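Local structure of pectate lyase (Bacillus, 3VMV) at residues Val208-Tyr213 and Ala230-Val235; Gly236-Val241 and Ser294-Thr299. The protein probably cleaves polygalacturonate, the pectate backbone of plant cell walls, by beta-elimination. All coordinates share one frame; numbering follows the deposited sequence.

Interaction 1 of 2, residues Val208-Tyr213 and Ala230-Val235; sequences VPLIRY and AINSRV. With SO4 (sulfate ion), chain C.
The side chains of Arg-212 and Arg-234 both leave with CG anti to the carbonyl carbon (chi1 -68° in Arg-212) and run side by side on one face of two parallel strands. Arg-212 stays extended from CG to NE. Arg-234 bends at chi3 (78°), which lays its guanidinium beside Leu-210, with CD2 of Leu-210 over one face. Arg-212 CZ lies over the same face, the two guanidinium planes 52° apart. A sulfate ion, probably from the crystallisation liquor, is gripped by two bonds: Arg-234 NH2 gives to O4 at 2.8 Å, at the guanidinium edge, and Arg-234 NH1 gives to O1 at 2.9 Å. Arg-212 NH2 is 3.5 Å from sulfate O1, without a bond to it. A water accepts from this NH2 and, weakly, from Arg-234 NH1. Asp-185 pairs with Arg-212 NE, and Ser-271 bonds Arg-234 NE.

In parallel register, Ile-211 is bonded through both its N and its O to strand 231-234, its N giving to Asn-232 O and its O accepting from Arg-234 N, each at 2.8 Å. At the end of the pair, Val-235 CG2 sits over the centre of the Tyr-213 ring, 3.5 Å from the centroid, a CH-pi contact. Strand 210-212 lies between strands 177-181 and 231-234 in the parallel beta-helix, and strand 231-234 pairs next with 265-266.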
loop_
_atom_site.group_PDB
_atom_site.type_symbol
_atom_site.label_atom_id
_atom_site.label_comp_id
_atom_site.label_asym_id
_atom_site.label_seq_id
_atom_site.Cartn_x
_atom_site.Cartn_y
_atom_site.Cartn_z
ATOM N N VAL A 208 4.305 7.731 5.337
ATOM C CA VAL A 208 3.147 7.893 4.439
ATOM C C VAL A 208 3.499 8.330 3.017
ATOM O O VAL A 208 3.012 9.373 2.529
ATOM C CB VAL A 208 2.055 8.817 5.062
ATOM C CG1 VAL A 208 0.695 8.517 4.459
ATOM C CG2 VAL A 208 1.980 8.606 6.580
ATOM N N PRO A 209 4.333 7.536 2.310
ATOM C CA PRO A 209 5.103 6.353 2.719
ATOM C C PRO A 209 6.536 6.751 3.135
ATOM O O PRO A 209 6.992 7.889 2.879
ATOM C CB PRO A 209 5.180 5.525 1.423
ATOM C CG PRO A 209 4.696 6.481 0.276
ATOM C CD PRO A 209 4.547 7.838 0.892
ATOM N N LEU A 210 7.255 5.792 3.718
ATOM C CA LEU A 210 8.712 5.821 3.801
ATOM C C LEU A 210 9.203 5.274 2.460
ATOM O O LEU A 210 8.904 4.124 2.126
ATOM C CB LEU A 210 9.212 4.950 4.966
ATOM C CG LEU A 210 10.694 5.014 5.315
ATOM C CD1 LEU A 210 10.917 4.222 6.607
ATOM C CD2 LEU A 210 11.620 4.473 4.185
ATOM N N ILE A 211 9.860 6.125 1.658
ATOM C CA ILE A 211 10.269 5.697 0.321
ATOM C C ILE A 211 11.773 5.694 0.233
ATOM O O ILE A 211 12.398 6.740 0.365
ATOM C CB ILE A 211 9.701 6.628 -0.805
ATOM C CG1 ILE A 211 8.192 6.806 -0.669
ATOM C CG2 ILE A 211 10.034 6.052 -2.207
ATOM C CD1 ILE A 211 7.669 7.944 -1.541
ATOM N N ARG A 212 12.356 4.526 -0.054
ATOM C CA ARG A 212 13.772 4.415 -0.395
ATOM C C ARG A 212 13.929 4.118 -1.877
ATOM O O ARG A 212 13.322 3.166 -2.361
ATOM C CB ARG A 212 14.488 3.308 0.392
ATOM C CG ARG A 212 14.633 3.585 1.878
ATOM C CD ARG A 212 15.206 2.317 2.520
ATOM N NE ARG A 212 15.641 2.485 3.914
ATOM C CZ ARG A 212 14.896 2.119 4.963
ATOM N NH1 ARG A 212 13.673 1.609 4.797
ATOM N NH2 ARG A 212 15.389 2.282 6.185
ATOM N N TYR A 213 14.748 4.920 -2.575
ATOM C CA TYR A 213 15.178 4.667 -3.988
ATOM C C TYR A 213 14.126 4.785 -5.075
ATOM O O TYR A 213 14.441 5.228 -6.203
ATOM C CB TYR A 213 15.843 3.261 -4.195
ATOM C CG TYR A 213 16.978 2.965 -3.247
ATOM C CD1 TYR A 213 18.234 3.562 -3.423
ATOM C CD2 TYR A 213 16.780 2.133 -2.157
ATOM C CE1 TYR A 213 19.288 3.322 -2.522
ATOM C CE2 TYR A 213 17.819 1.888 -1.265
ATOM C CZ TYR A 213 19.059 2.486 -1.462
ATOM O OH TYR A 213 20.080 2.262 -0.578
ATOM N N ALA A 230 4.734 12.719 7.004
ATOM C CA ALA A 230 4.043 11.917 6.002
ATOM C C ALA A 230 4.985 11.328 4.975
ATOM O O ALA A 230 5.595 10.284 5.222
ATOM C CB ALA A 230 2.930 12.770 5.313
ATOM N N ILE A 231 5.163 11.981 3.843
ATOM C CA ILE A 231 6.032 11.409 2.775
ATOM C C ILE A 231 7.518 11.603 3.093
ATOM O O ILE A 231 7.971 12.736 3.283
ATOM C CB ILE A 231 5.724 12.114 1.458
ATOM C CG1 ILE A 231 4.243 12.000 1.108
ATOM C CG2 ILE A 231 6.595 11.520 0.315
ATOM C CD1 ILE A 231 3.822 12.950 -0.007
ATOM N N ASN A 232 8.265 10.488 3.195
ATOM C CA ASN A 232 9.658 10.550 3.563
ATOM C C ASN A 232 10.440 9.984 2.399
ATOM O O ASN A 232 10.423 8.792 2.188
ATOM C CB ASN A 232 9.888 9.721 4.822
ATOM C CG ASN A 232 11.326 9.829 5.338
ATOM O OD1 ASN A 232 12.153 10.560 4.787
ATOM N ND2 ASN A 232 11.620 9.118 6.451
ATOM N N SER A 233 11.120 10.864 1.655
ATOM C CA SER A 233 11.821 10.460 0.454
ATOM C C SER A 233 13.313 10.370 0.715
ATOM O O SER A 233 13.950 11.384 1.061
ATOM C CB SER A 233 11.523 11.484 -0.660
ATOM O OG SER A 233 12.061 11.068 -1.907
ATOM N N ARG A 234 13.859 9.156 0.533
ATOM C CA ARG A 234 15.211 8.814 0.970
ATOM C C ARG A 234 16.031 8.211 -0.151
ATOM O O ARG A 234 15.479 7.555 -1.040
ATOM C CB ARG A 234 15.114 7.778 2.125
ATOM C CG ARG A 234 14.609 8.425 3.428
ATOM C CD ARG A 234 13.925 7.451 4.363
ATOM N NE ARG A 234 14.900 6.646 5.095
ATOM C CZ ARG A 234 14.694 6.205 6.325
ATOM N NH1 ARG A 234 15.639 5.479 6.907
ATOM N NH2 ARG A 234 13.558 6.504 6.986
ATOM N N VAL A 235 17.357 8.370 -0.050
ATOM C CA VAL A 235 18.347 7.704 -0.936
ATOM C C VAL A 235 17.922 7.663 -2.391
ATOM O O VAL A 235 17.820 6.610 -3.031
ATOM C CB VAL A 235 18.820 6.280 -0.469
ATOM C CG1 VAL A 235 19.781 6.419 0.706
ATOM C CG2 VAL A 235 17.681 5.359 -0.118
HETATM S S SO4 C . 13.441 4.264 9.966
HETATM O O1 SO4 C . 14.677 4.033 9.180
HETATM O O2 SO4 C . 12.536 3.129 9.765
HETATM O O3 SO4 C . 13.789 4.410 11.379
HETATM O O4 SO4 C . 12.749 5.479 9.498
HETATM O O HOH W 1 17.990 3.514 6.829
#

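Interaction 2 of 2, residues Gly236-Val241 and Ser294-Thr299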
loop_
_atom_site.group_PDB
_atom_site.type_symbol
_atom_site.label_atom_id
_atom_site.label_comp_id
_atom_site.label_asym_id
_atom_site.label_seq_id
_atom_site.Cartn_x
_atom_site.Cartn_y
_atom_site.Cartn_z
ATOM N N GLY A 236 17.674 8.860 -2.915
ATOM C CA GLY A 236 17.469 8.989 -4.351
ATOM C C GLY A 236 16.076 8.632 -4.847
ATOM O O GLY A 236 15.859 8.617 -6.063
ATOM N N ALA A 237 15.146 8.358 -3.938
ATOM C CA ALA A 237 13.739 8.242 -4.345
ATOM C C ALA A 237 13.307 9.496 -5.091
ATOM O O ALA A 237 13.836 10.558 -4.864
ATOM C CB ALA A 237 12.840 8.072 -3.134
ATOM N N ARG A 238 12.360 9.350 -6.020
ATOM C CA ARG A 238 11.743 10.524 -6.667
ATOM C C ARG A 238 10.251 10.400 -6.535
ATOM O O ARG A 238 9.679 9.401 -7.025
ATOM C CB ARG A 238 12.094 10.566 -8.155
ATOM C CG ARG A 238 13.603 10.763 -8.348
ATOM C CD ARG A 238 13.964 10.970 -9.809
ATOM N NE ARG A 238 13.519 9.843 -10.624
ATOM C CZ ARG A 238 13.761 9.788 -11.930
ATOM N NH1 ARG A 238 13.343 8.783 -12.650
ATOM N NH2 ARG A 238 14.390 10.800 -12.519
ATOM N N VAL A 239 9.618 11.361 -5.851
ATOM C CA VAL A 239 8.164 11.267 -5.661
ATOM C C VAL A 239 7.464 12.483 -6.244
ATOM O O VAL A 239 7.812 13.623 -5.890
ATOM C CB VAL A 239 7.771 11.021 -4.167
ATOM C CG1 VAL A 239 8.248 12.093 -3.271
ATOM C CG2 VAL A 239 6.249 10.872 -4.028
ATOM N N PHE A 240 6.570 12.250 -7.210
ATOM C CA PHE A 240 5.738 13.334 -7.749
ATOM C C PHE A 240 4.494 13.449 -6.882
ATOM O O PHE A 240 3.679 12.506 -6.854
ATOM C CB PHE A 240 5.420 13.054 -9.232
ATOM C CG PHE A 240 4.565 14.129 -9.901
ATOM C CD1 PHE A 240 4.726 15.461 -9.558
ATOM C CD2 PHE A 240 3.686 13.790 -10.926
ATOM C CE1 PHE A 240 3.991 16.450 -10.205
ATOM C CE2 PHE A 240 2.931 14.774 -11.560
ATOM C CZ PHE A 240 3.082 16.097 -11.208
ATOM N N VAL A 241 4.378 14.553 -6.147
ATOM C CA VAL A 241 3.291 14.787 -5.173
ATOM C C VAL A 241 2.377 15.789 -5.813
ATOM O O VAL A 241 2.691 16.964 -5.862
ATOM C CB VAL A 241 3.861 15.297 -3.876
ATOM C CG1 VAL A 241 2.783 15.459 -2.797
ATOM C CG2 VAL A 241 5.006 14.362 -3.415
ATOM N N SER A 294 10.359 22.216 -4.968
ATOM C CA SER A 294 10.512 21.015 -5.785
ATOM C C SER A 294 11.982 20.767 -6.055
ATOM O O SER A 294 12.728 21.674 -6.397
ATOM C CB SER A 294 9.764 21.122 -7.118
ATOM O OG SER A 294 8.353 21.084 -6.936
ATOM N N THR A 295 12.402 19.532 -5.851
ATOM C CA THR A 295 13.806 19.193 -6.003
ATOM C C THR A 295 14.040 18.216 -7.158
ATOM O O THR A 295 15.157 17.780 -7.371
ATOM C CB THR A 295 14.422 18.625 -4.671
ATOM O OG1 THR A 295 13.816 17.349 -4.355
ATOM C CG2 THR A 295 14.167 19.600 -3.523
ATOM N N THR A 296 12.970 17.794 -7.854
ATOM C CA THR A 296 13.113 17.015 -9.076
ATOM C C THR A 296 11.986 17.405 -10.032
ATOM O O THR A 296 10.928 17.878 -9.571
ATOM C CB THR A 296 13.104 15.466 -8.817
ATOM O OG1 THR A 296 13.214 14.771 -10.072
ATOM C CG2 THR A 296 11.828 14.963 -8.105
ATOM N N ASN A 297 12.227 17.194 -11.334
ATOM C CA ASN A 297 11.201 17.357 -12.364
ATOM C C ASN A 297 10.490 16.041 -12.680
ATOM O O ASN A 297 9.653 15.996 -13.600
ATOM C CB ASN A 297 11.820 17.860 -13.668
ATOM C CG ASN A 297 12.481 19.198 -13.526
ATOM O OD1 ASN A 297 13.645 19.382 -13.922
ATOM N ND2 ASN A 297 11.752 20.151 -12.970
ATOM N N PHE A 298 10.817 14.973 -11.944
ATOM C CA PHE A 298 10.216 13.648 -12.179
ATOM C C PHE A 298 8.689 13.696 -12.345
ATOM O O PHE A 298 7.963 14.215 -11.480
ATOM C CB PHE A 298 10.556 12.678 -11.049
ATOM C CG PHE A 298 9.806 11.383 -11.149
ATOM C CD1 PHE A 298 10.096 10.462 -12.128
ATOM C CD2 PHE A 298 8.738 11.151 -10.297
ATOM C CE1 PHE A 298 9.354 9.269 -12.230
ATOM C CE2 PHE A 298 8.005 9.981 -10.393
ATOM C CZ PHE A 298 8.305 9.038 -11.363
ATOM N N THR A 299 8.232 13.149 -13.481
ATOM C CA THR A 299 6.825 12.867 -13.792
ATOM C C THR A 299 6.766 11.407 -14.286
ATOM O O THR A 299 7.683 10.941 -14.981
ATOM C CB THR A 299 6.444 13.837 -14.945
ATOM O OG1 THR A 299 6.574 15.192 -14.466
ATOM C CG2 THR A 299 5.061 13.639 -15.414
#
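Phe-298 reaches from a loop onto strand 238-242 of the parallel beta-helix and packs between Arg-238 and Phe-240. The tight part is the Phe-298 ring. Its CD2 lies 4.0 Å from Phe-240 CB, and the backbone N of Phe-240 sits at the ring edge, in plane. On the Arg-238 side, Phe-298 CD1 stands over one face of the guanidinium, offset toward its rim, 3.7 Å from Arg-238 NH1. The two planes are 31° apart. Arg-238 bends at chi3 (-58°) to bring this group beside the ring, and its NE also pairs with Asp-215. An alanine in place of Phe-298 would probably leave a gap beside Phe-240 CB and take the ring from the face of the Arg-238 guanidinium, which Asp-215 would still hold. The two segments meet by packing alone; Phe-298 O, 3.6 Å from Phe-240 CB, takes its bond from Asn-278 ND2 on strand 276-280.

The loose side is the rest of the loop. Thr-299 is exposed and meets the strand at a longer range, its CA 4.3 Å from Phe-240 CD2. The loop also holds its own shape through an ST turn: Phe-298 N gives to Thr-296 OG1 at 3.0 Å.

The two contacts follow each other along the chain, since strand 231-234 of interaction 1 leads into strand 238-242 of interaction 2. Interaction 1 is buried and joins strands of successive turns of the beta-helix through backbone bonds. Interaction 2 is only partly buried and sets a loop on a strand by side-chain packing. Each uses arginine differently: one that binds a sulfate, with a second alongside, in the first, and one beside an aromatic ring in the second. They also touch directly on the inner side of the strands. Ile-211 CG2 is 3.6 Å from Ala-237 CB, and Ile-231 CG2 packs on Val-239 CG1 at 4.0 Å.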